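Local coordinates for protein AvrA (Salmonella typhimurium, PDB 6BE0) that probably transfers acetyl groups from acetyl-CoA to serine and threonine residues of proteins, as a YopJ-family bacterial effector that binds inositol hexakisphosphate, at residues Tyr64-Thr67 / Asp68-Met71. Sequence-based numbering, arbitrary orientation.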
# COMPACT_ATOMS: atom_id res chain seq x y z
N TYR A 64 -8.42 -1.52 -13.87
CA TYR A 64 -8.25 -0.08 -13.65
C TYR A 64 -6.79 0.32 -13.52
O TYR A 64 -6.48 1.49 -13.30
CB TYR A 64 -9.02 0.35 -12.40
CG TYR A 64 -10.49 0.04 -12.45
CD1 TYR A 64 -11.37 0.86 -13.14
CD2 TYR A 64 -11.01 -1.07 -11.79
CE1 TYR A 64 -12.72 0.59 -13.19
CE2 TYR A 64 -12.37 -1.36 -11.83
CZ TYR A 64 -13.22 -0.52 -12.53
OH TYR A 64 -14.56 -0.80 -12.57
N GLU A 65 -5.89 -0.66 -13.66
CA GLU A 65 -4.46 -0.43 -13.45
C GLU A 65 -3.90 0.69 -14.32
O GLU A 65 -3.20 1.57 -13.83
CB GLU A 65 -3.67 -1.72 -13.72
CG GLU A 65 -4.12 -2.92 -12.92
CD GLU A 65 -3.23 -4.12 -13.11
OE1 GLU A 65 -2.28 -4.04 -13.93
OE2 GLU A 65 -3.47 -5.15 -12.45
N GLU A 66 -4.22 0.64 -15.61
CA GLU A 66 -3.70 1.61 -16.56
C GLU A 66 -4.10 3.03 -16.19
O GLU A 66 -3.29 3.95 -16.29
CB GLU A 66 -4.19 1.28 -17.98
CG GLU A 66 -3.76 2.28 -19.04
CD GLU A 66 -2.25 2.48 -19.08
OE1 GLU A 66 -1.52 1.50 -19.34
OE2 GLU A 66 -1.80 3.62 -18.83
N THR A 67 -5.34 3.20 -15.76
CA THR A 67 -5.84 4.53 -15.39
C THR A 67 -5.18 4.99 -14.10
O THR A 67 -4.78 6.15 -13.98
CB THR A 67 -7.37 4.55 -15.24
OG1 THR A 67 -7.98 4.10 -16.45
CG2 THR A 67 -7.86 5.95 -14.90
N ASP A 68 -5.07 4.09 -13.13
CA ASP A 68 -4.37 4.40 -11.88
C ASP A 68 -2.96 4.89 -12.16
O ASP A 68 -2.52 5.89 -11.60
CB ASP A 68 -4.33 3.18 -10.96
CG ASP A 68 -5.66 2.89 -10.29
OD1 ASP A 68 -6.56 3.76 -10.33
OD2 ASP A 68 -5.80 1.79 -9.72
N LEU A 69 -2.25 4.18 -13.04
CA LEU A 69 -0.89 4.56 -13.41
C LEU A 69 -0.86 5.99 -13.97
O LEU A 69 -0.02 6.79 -13.58
CB LEU A 69 -0.32 3.59 -14.45
CG LEU A 69 1.15 3.85 -14.82
CD1 LEU A 69 2.06 3.50 -13.66
CD2 LEU A 69 1.54 3.07 -16.07
N GLU A 70 -1.79 6.28 -14.87
CA GLU A 70 -1.85 7.60 -15.50
C GLU A 70 -2.14 8.70 -14.49
O GLU A 70 -1.58 9.79 -14.57
CB GLU A 70 -2.91 7.62 -16.61
CG GLU A 70 -2.55 6.78 -17.83
CD GLU A 70 -3.66 6.75 -18.86
OE1 GLU A 70 -4.39 7.76 -18.98
OE2 GLU A 70 -3.80 5.72 -19.56
N MET A 71 -3.02 8.40 -13.54
CA MET A 71 -3.45 9.39 -12.55
C MET A 71 -2.45 9.55 -11.41
O MET A 71 -2.50 10.53 -10.67
CB MET A 71 -4.81 9.00 -11.96
CG MET A 71 -5.96 8.98 -12.96
SD MET A 71 -6.13 10.52 -13.88
CE MET A 71 -6.28 11.70 -12.55
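Asp68 lies against the carbonyl of Tyr64, one helical turn earlier. Asp68 CB lies 3.5 Å from the O of Glu65. CG sits beside the backbone N (chi1 -75°), and this brings Asp68 CG to 3.4 Å from Tyr64 O. Both carboxylate oxygens stand a little farther from that carbonyl and find their partners elsewhere. OD2 makes a salt bridge with Arg292, and OD1 is hydrogen-bonded to the hydroxyl of Tyr296. Both belong to helix 287-300, so this buried acid ties the two helices together. The positive charge of Arg292 would be expected to favour its ionised form.

The contact spans the first two turns of helix 65-82, with Tyr64 just ahead of it, within the YopJ acetyltransferase family region. Four successive i to i+4 backbone bonds build it. The first, from Asp68 N to Tyr64 O, is 3.0 Å long.

Met71 packs on the same face as Thr67. Met71 CG is 3.2 Å from Thr67 O and 4.1 Å from Thr67 CG2. The two side chains run alongside each other, and both touch Tyr296.

Glu66 and Glu70 meet on an exposed face. Glu66 bends at chi2, which swings its carboxylate toward Glu70. The two side chains cross at a slant, with their carboxylate planes 44° apart. Glu66 OE2 and Glu70 OE2 are 3.0 Å apart. This is a contact of like charges, likely unfavourable if both acids are ionised, and the Glu66 OE2 also lies 3.4 Å from Glu70 CG.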